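Local coordinates for DNA helicase RecQ (Deinococcus radiodurans, PDB 4Q48), which probably couples ATP hydrolysis to the unwinding of duplex DNA, translocating in the 3'-5' direction, and is represented here by its catalytic core, at residues A42-P47 / V177-T182; T66-S71 / A140-D145; V120-L125 / P159-L164; C149-G154 / R188-S193; K315-Y320 / D370-Y375. All coordinates share one frame; numbering follows the deposited sequence.

Contact 1 (A42-P47 / V177-T182)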
# COMPACT_ATOMS: atom_id res chain seq x y z
N ALA A 42 6.92 16.79 5.47
CA ALA A 42 6.86 15.92 4.30
C ALA A 42 5.98 14.69 4.52
O ALA A 42 5.84 14.19 5.64
CB ALA A 42 8.25 15.50 3.89
N LEU A 43 5.36 14.24 3.44
CA LEU A 43 4.67 12.96 3.40
C LEU A 43 5.36 12.08 2.39
O LEU A 43 5.42 12.41 1.20
CB LEU A 43 3.21 13.13 3.03
CG LEU A 43 2.45 11.81 3.01
CD1 LEU A 43 2.71 11.04 4.28
CD2 LEU A 43 0.96 12.04 2.83
N VAL A 44 5.94 10.99 2.87
CA VAL A 44 6.75 10.12 2.03
C VAL A 44 6.13 8.72 1.91
O VAL A 44 5.86 8.04 2.91
CB VAL A 44 8.19 10.03 2.56
CG1 VAL A 44 8.99 9.00 1.78
CG2 VAL A 44 8.86 11.39 2.47
N LEU A 45 5.88 8.29 0.68
CA LEU A 45 5.25 7.00 0.44
C LEU A 45 6.21 6.20 -0.42
O LEU A 45 6.55 6.58 -1.55
CB LEU A 45 3.89 7.20 -0.22
CG LEU A 45 3.06 8.28 0.50
CD1 LEU A 45 2.95 9.52 -0.38
CD2 LEU A 45 1.69 7.84 0.94
N MET A 46 6.76 5.14 0.18
CA MET A 46 7.76 4.32 -0.50
C MET A 46 7.60 2.84 -0.20
O MET A 46 7.11 2.46 0.85
CB MET A 46 9.17 4.76 -0.11
CG MET A 46 9.61 6.05 -0.79
SD MET A 46 11.39 6.32 -0.81
CE MET A 46 12.02 4.65 -0.80
N PRO A 47 8.05 1.98 -1.12
CA PRO A 47 8.20 0.58 -0.73
C PRO A 47 9.18 0.47 0.46
O PRO A 47 10.03 1.37 0.66
CB PRO A 47 8.76 -0.10 -1.98
CG PRO A 47 9.16 1.00 -2.93
CD PRO A 47 8.51 2.27 -2.49
N VAL A 177 8.33 14.45 9.38
CA VAL A 177 8.21 13.68 8.14
C VAL A 177 7.57 12.33 8.44
O VAL A 177 7.98 11.60 9.35
CB VAL A 177 9.57 13.50 7.42
CG1 VAL A 177 10.57 12.72 8.28
CG2 VAL A 177 9.36 12.81 6.09
N ALA A 178 6.49 12.04 7.73
CA ALA A 178 5.73 10.80 7.90
C ALA A 178 5.96 9.92 6.68
O ALA A 178 5.81 10.36 5.54
CB ALA A 178 4.24 11.07 8.11
N LEU A 179 6.37 8.69 6.92
CA LEU A 179 6.66 7.80 5.82
C LEU A 179 5.82 6.53 5.89
O LEU A 179 5.57 6.01 6.99
CB LEU A 179 8.15 7.44 5.81
CG LEU A 179 9.13 8.58 6.12
CD1 LEU A 179 9.51 8.53 7.60
CD2 LEU A 179 10.36 8.50 5.24
N THR A 180 5.29 6.09 4.76
CA THR A 180 4.52 4.85 4.77
C THR A 180 4.78 4.01 3.51
O THR A 180 5.24 4.52 2.48
CB THR A 180 3.00 5.10 4.94
OG1 THR A 180 2.30 3.85 5.05
CG2 THR A 180 2.44 5.91 3.77
N ALA A 181 4.45 2.72 3.60
CA ALA A 181 4.58 1.80 2.48
C ALA A 181 3.20 1.36 2.03
O ALA A 181 3.07 0.64 1.04
CB ALA A 181 5.44 0.60 2.86
N THR A 182 2.18 1.77 2.76
CA THR A 182 0.83 1.41 2.36
C THR A 182 0.10 2.73 2.18
O THR A 182 -0.30 3.40 3.14
CB THR A 182 0.12 0.53 3.40
OG1 THR A 182 -0.67 1.36 4.28
CG2 THR A 182 1.15 -0.29 4.20
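With chi1 at 174°, Val44 turns CG1 back beside its carbonyl carbon and CG2 beside its backbone N, and each branch finds a different partner. CG1 lies 3.8 Å from Leu179 CD2, the two side chains running side by side, whereas CG2 meets Val177 CG2 at 3.9 Å in an oblique approach. On the face carrying Leu45 and Thr180, a chi1 of -175° swings Thr180 OG1 away from its backbone N and leaves CG2 to touch Leu45 CD2 at 3.5 Å. The strands are parallel neighbours in the central sheet of the first RecA-like domain, a P-loop NTPase fold, and strand 42-45 leads into the nucleotide-binding loop; Met46 already packs on Lys52 and Gln29, both ADP-binding. Four backbone bonds join the strands, among them Val44 N to Ala178 O (2.7 Å) and Thr180 N to Val44 O (2.7 Å). Where strand 177-180 ends, Thr180 OG1 accepts from Thr182 N at 3.1 Å, an ST turn, and is also hydrogen-bonded to His148 ND1. A valine in place of Thr180 would probably leave Thr182 N and His148 without this mate and let the turn relax. Met46 N to Thr180 O, 2.8 Å, is the last rung.

Contact 2 (T66-S71 / A140-D145); sequences TGIVVS and ALFAID
Ile68 and Phe142 lie side by side and point the same way from neighbouring strands, the isoleucine meeting the ring obliquely at CD1 and CE1. Ile68 CB is 3.5 Å from Phe142 CD1, and Ile68 CG2 reaches both CD1 and CE1 of that ring at 3.7 Å. Phe142 takes up this position because its CG stands opposite the carbonyl carbon (chi1 -69°), which brings the ring close to the neighbouring strand. Further along the same face, Val70 and Ile144 repeat the side-by-side arrangement with a lighter touch, Val70 CG2 to Ile144 CG1 at 4.1 Å. Leu167 packs against both Phe142 and Ile144, and the ring of Phe171 also meets Phe142. On the reverse face, that of Val69 and Ala143, the contact is looser: Val69 CG1 approaches Ala143 CB at 4.3 Å, and Tyr56 of helix 50-62 touches both residues.

Both strands belong to the parallel sheet of the first RecA-like domain, and strand 139-145 ends at Asp145, the first residue of the Asp-Glu-Ala-His (DEAH, Walker B) motif, which forms a salt bridge with Lys52, an ADP-binding residue. The register that delivers Asp145 there is set by five backbone bonds. Val70 uses both its N and its O toward this one strand, N giving to Ala143 O at 2.7 Å and O accepting from Asp145 N at 3.0 Å. At the far end the ladder is distorted, since Ala140 N approaches Thr66 O from above the carbonyl plane, 57° out of it. Thr66 OG1 is hydrogen-bonded to Leu115 O.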
# COMPACT_ATOMS: atom_id res chain seq x y z
N THR A 66 19.15 15.50 17.59
CA THR A 66 18.72 14.13 17.43
C THR A 66 17.41 13.98 16.64
O THR A 66 16.43 14.67 16.93
CB THR A 66 18.52 13.52 18.80
OG1 THR A 66 19.69 13.77 19.59
CG2 THR A 66 18.20 12.03 18.71
N GLY A 67 17.39 13.06 15.67
CA GLY A 67 16.16 12.66 15.03
C GLY A 67 15.32 11.78 15.94
O GLY A 67 15.80 10.80 16.49
N ILE A 68 14.05 12.10 16.09
CA ILE A 68 13.18 11.33 16.95
C ILE A 68 12.28 10.50 16.05
O ILE A 68 11.39 11.03 15.40
CB ILE A 68 12.32 12.24 17.86
CG1 ILE A 68 13.21 13.19 18.66
CG2 ILE A 68 11.48 11.43 18.80
CD1 ILE A 68 14.24 12.48 19.49
N VAL A 69 12.51 9.19 16.00
CA VAL A 69 11.79 8.31 15.07
C VAL A 69 10.70 7.56 15.83
O VAL A 69 10.97 6.83 16.77
CB VAL A 69 12.73 7.30 14.37
CG1 VAL A 69 12.02 6.56 13.28
CG2 VAL A 69 13.94 7.99 13.79
N VAL A 70 9.46 7.78 15.43
CA VAL A 70 8.37 7.06 16.04
C VAL A 70 8.04 5.78 15.27
O VAL A 70 7.82 5.83 14.06
CB VAL A 70 7.14 7.93 16.11
CG1 VAL A 70 6.17 7.39 17.14
CG2 VAL A 70 7.54 9.34 16.44
N SER A 71 8.02 4.65 15.97
CA SER A 71 7.70 3.36 15.36
C SER A 71 7.18 2.35 16.39
O SER A 71 7.67 2.28 17.54
CB SER A 71 8.92 2.77 14.63
OG SER A 71 8.75 1.39 14.37
N ALA A 140 16.44 17.38 16.27
CA ALA A 140 16.52 17.76 14.86
C ALA A 140 15.17 17.61 14.14
O ALA A 140 14.85 18.42 13.28
CB ALA A 140 17.59 16.95 14.15
N LEU A 141 14.38 16.59 14.48
CA LEU A 141 13.07 16.40 13.85
C LEU A 141 12.27 15.28 14.48
O LEU A 141 12.75 14.58 15.36
CB LEU A 141 13.23 16.12 12.36
CG LEU A 141 14.09 14.88 12.03
CD1 LEU A 141 13.22 13.63 11.76
CD2 LEU A 141 15.06 15.16 10.88
N PHE A 142 11.04 15.13 14.01
CA PHE A 142 10.24 13.94 14.25
C PHE A 142 9.99 13.18 12.95
O PHE A 142 9.48 13.77 11.99
CB PHE A 142 8.90 14.31 14.87
CG PHE A 142 9.00 14.82 16.26
CD1 PHE A 142 9.26 13.95 17.31
CD2 PHE A 142 8.86 16.17 16.53
CE1 PHE A 142 9.34 14.42 18.62
CE2 PHE A 142 8.95 16.65 17.82
CZ PHE A 142 9.19 15.76 18.88
N ALA A 143 10.35 11.90 12.91
CA ALA A 143 9.95 11.02 11.80
C ALA A 143 8.93 10.04 12.28
O ALA A 143 9.22 9.22 13.16
CB ALA A 143 11.13 10.29 11.24
N ILE A 144 7.72 10.13 11.73
CA ILE A 144 6.68 9.14 12.02
C ILE A 144 6.69 8.04 10.95
O ILE A 144 6.23 8.25 9.82
CB ILE A 144 5.30 9.80 12.13
CG1 ILE A 144 5.25 10.74 13.34
CG2 ILE A 144 4.23 8.78 12.36
CD1 ILE A 144 5.39 12.22 13.00
N ASP A 145 7.29 6.90 11.29
CA ASP A 145 7.34 5.76 10.37
C ASP A 145 6.09 4.92 10.53
O ASP A 145 5.51 4.85 11.63
CB ASP A 145 8.58 4.89 10.60
CG ASP A 145 9.03 4.18 9.33
OD1 ASP A 145 8.16 3.93 8.44
OD2 ASP A 145 10.24 3.87 9.20

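Contact 3 (V120-L125 / P159-L164)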
# COMPACT_ATOMS: atom_id res chain seq x y z
N VAL A 120 11.78 5.41 19.37
CA VAL A 120 10.94 5.43 20.55
C VAL A 120 9.54 4.92 20.24
O VAL A 120 8.88 5.38 19.31
CB VAL A 120 10.88 6.88 21.13
CG1 VAL A 120 10.62 7.90 20.03
CG2 VAL A 120 9.84 7.00 22.25
N ALA A 121 9.09 3.96 21.02
CA ALA A 121 7.75 3.45 20.90
C ALA A 121 6.79 4.59 21.21
O ALA A 121 7.08 5.44 22.05
CB ALA A 121 7.54 2.29 21.85
N PRO A 122 5.63 4.60 20.55
CA PRO A 122 4.58 5.60 20.76
C PRO A 122 4.16 5.68 22.22
O PRO A 122 3.85 6.75 22.75
CB PRO A 122 3.42 5.07 19.91
CG PRO A 122 4.08 4.24 18.87
CD PRO A 122 5.26 3.62 19.51
N GLU A 123 4.18 4.52 22.86
CA GLU A 123 3.80 4.38 24.26
C GLU A 123 4.72 5.25 25.11
O GLU A 123 4.26 6.00 25.98
CB GLU A 123 3.85 2.89 24.65
CG GLU A 123 4.15 2.60 26.10
CD GLU A 123 5.64 2.61 26.39
OE1 GLU A 123 6.44 2.34 25.46
OE2 GLU A 123 6.02 2.89 27.55
N ARG A 124 6.02 5.17 24.86
CA ARG A 124 6.96 6.04 25.57
C ARG A 124 6.76 7.51 25.19
O ARG A 124 6.69 8.36 26.06
CB ARG A 124 8.40 5.61 25.29
CG ARG A 124 9.38 6.09 26.33
CD ARG A 124 9.13 5.39 27.64
NE ARG A 124 10.09 5.78 28.66
CZ ARG A 124 10.14 5.22 29.86
NH1 ARG A 124 9.29 4.24 30.15
NH2 ARG A 124 11.05 5.62 30.74
N LEU A 125 6.67 7.81 23.89
CA LEU A 125 6.64 9.18 23.40
C LEU A 125 5.48 10.02 23.95
O LEU A 125 5.65 11.19 24.28
CB LEU A 125 6.57 9.21 21.88
CG LEU A 125 6.32 10.61 21.30
CD1 LEU A 125 7.55 11.45 21.49
CD2 LEU A 125 5.93 10.58 19.82
N PRO A 159 -4.54 2.70 18.80
CA PRO A 159 -5.19 3.82 19.50
C PRO A 159 -4.15 4.87 19.88
O PRO A 159 -4.45 6.06 19.93
CB PRO A 159 -5.82 3.16 20.73
CG PRO A 159 -5.77 1.67 20.46
CD PRO A 159 -4.56 1.47 19.60
N GLU A 160 -2.92 4.39 20.11
CA GLU A 160 -1.77 5.24 20.37
C GLU A 160 -1.60 6.20 19.21
O GLU A 160 -1.62 7.42 19.38
CB GLU A 160 -0.49 4.40 20.52
CG GLU A 160 -0.58 3.15 21.38
CD GLU A 160 0.64 2.23 21.23
OE1 GLU A 160 1.51 2.22 22.14
OE2 GLU A 160 0.75 1.55 20.17
N TYR A 161 -1.46 5.63 18.02
CA TYR A 161 -1.07 6.39 16.85
C TYR A 161 -1.94 7.61 16.50
O TYR A 161 -1.41 8.56 15.95
CB TYR A 161 -0.96 5.45 15.63
CG TYR A 161 0.49 5.15 15.34
CD1 TYR A 161 1.28 4.47 16.26
CD2 TYR A 161 1.10 5.63 14.18
CE1 TYR A 161 2.63 4.24 16.01
CE2 TYR A 161 2.45 5.41 13.92
CZ TYR A 161 3.21 4.72 14.85
OH TYR A 161 4.56 4.49 14.59
N GLN A 162 -3.22 7.63 16.86
CA GLN A 162 -3.99 8.80 16.45
C GLN A 162 -3.89 9.90 17.50
O GLN A 162 -4.57 10.92 17.38
CB GLN A 162 -5.46 8.47 16.24
CG GLN A 162 -6.08 7.69 17.39
CD GLN A 162 -7.52 7.33 17.12
OE1 GLN A 162 -8.08 7.70 16.09
NE2 GLN A 162 -8.14 6.63 18.06
N GLN A 163 -3.06 9.70 18.51
CA GLN A 163 -2.76 10.76 19.47
C GLN A 163 -1.56 11.61 19.05
O GLN A 163 -1.35 12.71 19.59
CB GLN A 163 -2.52 10.17 20.85
CG GLN A 163 -3.67 9.36 21.35
CD GLN A 163 -3.52 9.01 22.81
OE1 GLN A 163 -2.89 9.76 23.57
NE2 GLN A 163 -4.05 7.85 23.21
N LEU A 164 -0.79 11.13 18.08
CA LEU A 164 0.39 11.82 17.57
C LEU A 164 0.02 13.15 16.92
O LEU A 164 0.88 13.83 16.35
CB LEU A 164 1.12 10.96 16.54
CG LEU A 164 1.80 9.72 17.13
CD1 LEU A 164 2.51 8.96 16.04
CD2 LEU A 164 2.74 10.06 18.28
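Tyr161, whose ring Pro122 touches, is hydrogen-bonded through OH to Asp145 O, which fixes the outer end of the ring next to the DEAH motif. No hydrogen bond crosses between the two segments; the contact is made by carbon. The CG corner of Pro122 leans obliquely on the Tyr161 ring near CE1, while CB of the same proline faces Glu160 CB at 4.0 Å. Leu164 CD1 sits 4.0 Å above one face of that ring, displaced toward its rim. The other methyl of Leu164, CD2, meets Leu125 CD2 at 3.6 Å, the two leucines crossing at about a right angle, and both pack on Val70 of the sheet.

The other polar groups lie at the margins. Glu160, with CG opposite its carbonyl carbon (chi1 -45°) and its chain extended beyond, carries OE1 to within 3.5 Å of Glu123 CB. Segment 159-164 follows the DEAH strand and includes the end of the aromatic-rich loop known in RecQ helicases; Pro122 opens helix 122-125 just after strand 117-120, which strand 66-70 separates from the DEAH strand. The carboxylate oxygens Glu123 OE1 and Glu160 OE1 are 5.9 Å apart, and any repulsion between them is likely to be eased because Glu160 lies near the amino end of that helix. Cohesion here therefore rests on apolar contact, with the carboxylates at the margin.

Contact 4 (C149-G154 / R188-S193); sequences CVSQWG and RADIKS
Ser151, Asp190 and Trp153 make the close-fitting part of this contact, and Val150 adds a lighter apolar touch on Ile191. Ser151 OG gives a hydrogen bond of 3.1 Å to Asp190 OD2, reaching it on the anti side and 32° out of the carboxylate plane. The same hydroxyl oxygen accepts from Trp153 N at 2.9 Å, an ST turn, so donor and acceptor roles are both used and the serine side chain is fixed by two bonds. Asp190 OD2 also stands at the edge of the Trp153 indole, near its plane and 3.7 Å from CD1, with ring and carboxylate planes turned 58° apart. Gln152 CG covers one face of the indole toward its rim, and Arg186 makes a cation-pi contact with the ring.

Here the polypeptide is entering the aromatic-rich loop that follows the DEAH box in RecQ proteins, and helix 185-194 of the first RecA-like domain backs its beginning. Beyond the domain, Arg363, Val364 and Ser367 of helix 359-376 touch Trp153.

The apolar touch is buried but less close. Val150 CG2 projects between its own backbone N and carbonyl carbon, with chi1 (CG1) at -59°, a placement that brings it 4.0 Å from both CA and CG1 of Ile191. The two side chains cross at about a right angle, and Ile191 also rests on Leu43 of the sheet. Gln152 and the partly exposed side of Asp190 form the loose margin, Gln152 OE1 standing 4.4 Å from Asp190 OD2.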
# COMPACT_ATOMS: atom_id res chain seq x y z
N CYS A 149 -0.85 3.92 10.53
CA CYS A 149 -1.51 3.37 11.72
C CYS A 149 -2.50 4.32 12.38
O CYS A 149 -3.31 3.88 13.20
CB CYS A 149 -0.48 2.94 12.75
SG CYS A 149 0.35 1.40 12.39
N VAL A 150 -2.41 5.61 12.08
CA VAL A 150 -3.36 6.58 12.61
C VAL A 150 -4.77 6.32 12.06
O VAL A 150 -5.76 6.58 12.73
CB VAL A 150 -2.92 8.03 12.30
CG1 VAL A 150 -1.54 8.30 12.88
CG2 VAL A 150 -2.91 8.31 10.80
N SER A 151 -4.83 5.78 10.84
CA SER A 151 -6.08 5.58 10.11
C SER A 151 -6.86 4.34 10.52
O SER A 151 -6.26 3.29 10.81
CB SER A 151 -5.79 5.49 8.61
OG SER A 151 -6.98 5.44 7.86
N GLN A 152 -8.19 4.47 10.58
CA GLN A 152 -9.07 3.31 10.73
C GLN A 152 -8.90 2.42 9.50
O GLN A 152 -9.13 1.22 9.55
CB GLN A 152 -10.55 3.73 10.86
CG GLN A 152 -11.13 4.27 9.54
CD GLN A 152 -12.21 5.33 9.70
OE1 GLN A 152 -12.00 6.38 10.33
NE2 GLN A 152 -13.37 5.09 9.08
N TRP A 153 -8.49 3.04 8.39
CA TRP A 153 -8.44 2.36 7.10
C TRP A 153 -7.21 1.53 6.78
O TRP A 153 -7.27 0.30 6.73
CB TRP A 153 -8.62 3.40 5.98
CG TRP A 153 -9.95 4.11 6.05
CD1 TRP A 153 -10.21 5.34 6.61
CD2 TRP A 153 -11.21 3.62 5.55
NE1 TRP A 153 -11.55 5.64 6.49
CE2 TRP A 153 -12.18 4.61 5.84
CE3 TRP A 153 -11.60 2.46 4.88
CZ2 TRP A 153 -13.51 4.45 5.49
CZ3 TRP A 153 -12.92 2.31 4.53
CH2 TRP A 153 -13.86 3.30 4.83
N GLY A 154 -6.08 2.20 6.61
CA GLY A 154 -4.98 1.64 5.84
C GLY A 154 -4.24 0.38 6.21
O GLY A 154 -3.56 -0.18 5.33
N ARG A 188 -3.99 7.92 2.96
CA ARG A 188 -3.15 9.07 2.65
C ARG A 188 -3.81 10.35 3.16
O ARG A 188 -3.14 11.27 3.61
CB ARG A 188 -2.93 9.18 1.14
CG ARG A 188 -2.14 8.04 0.52
CD ARG A 188 -1.55 8.46 -0.81
NE ARG A 188 -2.61 8.67 -1.79
CZ ARG A 188 -3.15 7.69 -2.52
NH1 ARG A 188 -2.70 6.45 -2.39
NH2 ARG A 188 -4.12 7.94 -3.40
N ALA A 189 -5.13 10.39 3.05
CA ALA A 189 -5.89 11.56 3.46
C ALA A 189 -5.93 11.73 4.98
O ALA A 189 -5.86 12.85 5.49
CB ALA A 189 -7.30 11.47 2.89
N ASP A 190 -5.97 10.60 5.69
CA ASP A 190 -6.09 10.56 7.15
C ASP A 190 -4.79 10.84 7.89
O ASP A 190 -4.80 11.41 8.98
CB ASP A 190 -6.57 9.18 7.57
CG ASP A 190 -8.05 9.11 7.79
OD1 ASP A 190 -8.76 10.03 7.34
OD2 ASP A 190 -8.49 8.09 8.40
N ILE A 191 -3.67 10.47 7.27
CA ILE A 191 -2.36 10.83 7.80
C ILE A 191 -2.19 12.34 7.77
O ILE A 191 -1.75 12.93 8.76
CB ILE A 191 -1.24 10.16 7.00
CG1 ILE A 191 -1.32 8.64 7.15
CG2 ILE A 191 0.12 10.67 7.46
CD1 ILE A 191 -0.37 7.87 6.23
N LYS A 192 -2.60 12.96 6.67
CA LYS A 192 -2.49 14.40 6.53
C LYS A 192 -3.23 15.03 7.72
O LYS A 192 -2.72 15.95 8.37
CB LYS A 192 -3.04 14.86 5.18
CG LYS A 192 -2.21 14.42 3.96
CD LYS A 192 -2.87 14.81 2.63
CE LYS A 192 -2.12 14.23 1.41
NZ LYS A 192 -1.57 15.26 0.45
N SER A 193 -4.39 14.49 8.06
CA SER A 193 -5.22 15.12 9.09
C SER A 193 -4.64 15.02 10.51
O SER A 193 -4.74 15.97 11.29
CB SER A 193 -6.62 14.52 9.07
OG SER A 193 -7.45 15.24 8.19

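Contact 5 (K315-Y320 / D370-Y375); sequences KSMEGY and DALLTY
Between the two segments the one hydrogen bond joins the tyrosine hydroxyls, Tyr320 OH and Tyr375 OH, 3.0 Å apart, either being able to donate. Tyr320 OH sits at the edge of the Tyr375 ring, in its plane. Within segment 315-320, Ser316 acts as N-cap, its OG accepting from Gly319 N at 3.1 Å, and Glu318 forms a salt bridge with Lys368, one turn earlier on the second helix.

The aromatic component is oblique. The Tyr320 and Tyr375 rings have centroids 5.3 Å apart and planes inclined at 52°. Met317 adds a Met-aromatic contact, its SD 4.7 Å from the centroid of the Tyr375 ring and 44° off the ring normal.

Apolar packing centres on that methionine. Bends at chi2 (-66°) and chi3 fold its chain against the other helix, with SD 3.6 Å from Leu372 CD1 and CE 3.5 Å from Tyr375 CB, while CG touches Ala371 CB lightly. Replacing Tyr375 by an alanine would probably leave Tyr320 OH without its hydroxyl mate and open a gap beside the Met317 methyl.

The contact joins helix 317-324 of the second RecA-like domain to helix 359-376 of the zinc-binding domain, the Tyr375 side chain about 9 Å from the bound zinc ion. Leu386 and Tyr389 of helix 382-389 pack on Met317, Arg382 makes a cation-pi contact with Tyr375, and Tyr214 of strand 212-218 touches both tyrosines.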
# COMPACT_ATOMS: atom_id res chain seq x y z
N LYS A 315 -5.26 -11.31 0.89
CA LYS A 315 -6.22 -10.62 1.75
C LYS A 315 -6.39 -9.15 1.33
O LYS A 315 -7.39 -8.51 1.66
CB LYS A 315 -5.80 -10.69 3.22
CG LYS A 315 -5.33 -12.07 3.68
CD LYS A 315 -5.66 -12.31 5.16
CE LYS A 315 -4.82 -13.43 5.82
NZ LYS A 315 -4.40 -13.25 7.26
N SER A 316 -5.42 -8.62 0.61
CA SER A 316 -5.49 -7.24 0.18
C SER A 316 -4.51 -6.92 -0.94
O SER A 316 -3.63 -7.73 -1.26
CB SER A 316 -5.22 -6.34 1.38
OG SER A 316 -3.91 -6.56 1.86
N MET A 317 -4.65 -5.72 -1.51
CA MET A 317 -3.68 -5.19 -2.46
C MET A 317 -2.31 -5.00 -1.80
O MET A 317 -1.27 -5.25 -2.42
CB MET A 317 -4.16 -3.86 -3.06
CG MET A 317 -5.31 -3.98 -4.05
SD MET A 317 -4.85 -4.85 -5.55
CE MET A 317 -4.24 -3.51 -6.56
N GLU A 318 -2.30 -4.53 -0.55
CA GLU A 318 -1.05 -4.38 0.21
C GLU A 318 -0.31 -5.72 0.29
O GLU A 318 0.87 -5.80 -0.07
CB GLU A 318 -1.33 -3.90 1.63
CG GLU A 318 -1.87 -2.51 1.77
CD GLU A 318 -3.38 -2.47 1.67
OE1 GLU A 318 -3.97 -3.37 1.02
OE2 GLU A 318 -4.00 -1.57 2.30
N GLY A 319 -1.04 -6.76 0.70
CA GLY A 319 -0.48 -8.09 0.81
C GLY A 319 -0.02 -8.65 -0.52
O GLY A 319 1.04 -9.26 -0.62
N TYR A 320 -0.84 -8.44 -1.54
CA TYR A 320 -0.53 -8.91 -2.88
C TYR A 320 0.77 -8.28 -3.36
O TYR A 320 1.65 -8.95 -3.91
CB TYR A 320 -1.70 -8.63 -3.83
CG TYR A 320 -1.42 -8.97 -5.26
CD1 TYR A 320 -1.44 -10.28 -5.72
CD2 TYR A 320 -1.08 -7.97 -6.17
CE1 TYR A 320 -1.15 -10.58 -7.05
CE2 TYR A 320 -0.80 -8.26 -7.48
CZ TYR A 320 -0.83 -9.56 -7.92
OH TYR A 320 -0.54 -9.82 -9.25
N ASP A 370 -12.89 -4.91 -2.61
CA ASP A 370 -13.36 -4.22 -3.82
C ASP A 370 -12.17 -3.72 -4.62
O ASP A 370 -12.16 -3.78 -5.86
CB ASP A 370 -14.28 -3.05 -3.47
CG ASP A 370 -14.74 -2.27 -4.71
OD1 ASP A 370 -15.65 -2.73 -5.46
OD2 ASP A 370 -14.13 -1.19 -4.93
N ALA A 371 -11.18 -3.21 -3.91
CA ALA A 371 -9.98 -2.76 -4.54
C ALA A 371 -9.36 -3.93 -5.28
O ALA A 371 -9.08 -3.84 -6.49
CB ALA A 371 -9.04 -2.20 -3.53
N LEU A 372 -9.20 -5.05 -4.57
CA LEU A 372 -8.50 -6.19 -5.13
C LEU A 372 -9.20 -6.75 -6.38
O LEU A 372 -8.58 -6.93 -7.43
CB LEU A 372 -8.36 -7.27 -4.06
CG LEU A 372 -7.55 -8.52 -4.41
CD1 LEU A 372 -6.21 -8.13 -5.04
CD2 LEU A 372 -7.30 -9.29 -3.15
N LEU A 373 -10.51 -6.96 -6.26
CA LEU A 373 -11.34 -7.40 -7.37
C LEU A 373 -11.29 -6.43 -8.56
O LEU A 373 -11.27 -6.85 -9.72
CB LEU A 373 -12.79 -7.58 -6.90
CG LEU A 373 -13.03 -8.80 -6.01
CD1 LEU A 373 -14.48 -8.95 -5.68
CD2 LEU A 373 -12.57 -10.05 -6.72
N THR A 374 -11.27 -5.13 -8.28
CA THR A 374 -11.15 -4.16 -9.36
C THR A 374 -9.83 -4.34 -10.10
O THR A 374 -9.80 -4.24 -11.33
CB THR A 374 -11.31 -2.76 -8.82
OG1 THR A 374 -12.65 -2.64 -8.35
CG2 THR A 374 -11.07 -1.73 -9.87
N TYR A 375 -8.75 -4.63 -9.37
CA TYR A 375 -7.47 -4.93 -10.00
C TYR A 375 -7.55 -6.24 -10.78
O TYR A 375 -7.06 -6.31 -11.91
CB TYR A 375 -6.34 -4.98 -8.96
CG TYR A 375 -5.06 -5.63 -9.45
CD1 TYR A 375 -4.25 -5.00 -10.39
CD2 TYR A 375 -4.67 -6.87 -8.97
CE1 TYR A 375 -3.09 -5.59 -10.84
CE2 TYR A 375 -3.51 -7.47 -9.42
CZ TYR A 375 -2.72 -6.82 -10.34
OH TYR A 375 -1.54 -7.41 -10.77

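How the contacts relate
Contacts 1 to 4 belong to the first RecA-like domain, and contact 5 links the second to the zinc-binding domain. Contacts 1 and 2, with centres 13 Å apart, share one sheet: strands 139-145 and 176-180 are neighbours. Together they bring Met46 and Asp145 to Lys52, their side chains about 4 and 3 Å from that of Lys52 at the nearest atoms. Contact 3 crosses contact 2 along the chain and meets it through Val120 and Tyr161; contact 4 touches contact 3 at Cys149 and Val150 and lies against contact 1 through helix 185-194. Contact 5, whose centre is 18 Å from that of contact 4, reaches the first domain where Glu318 meets Gly154 and Thr182.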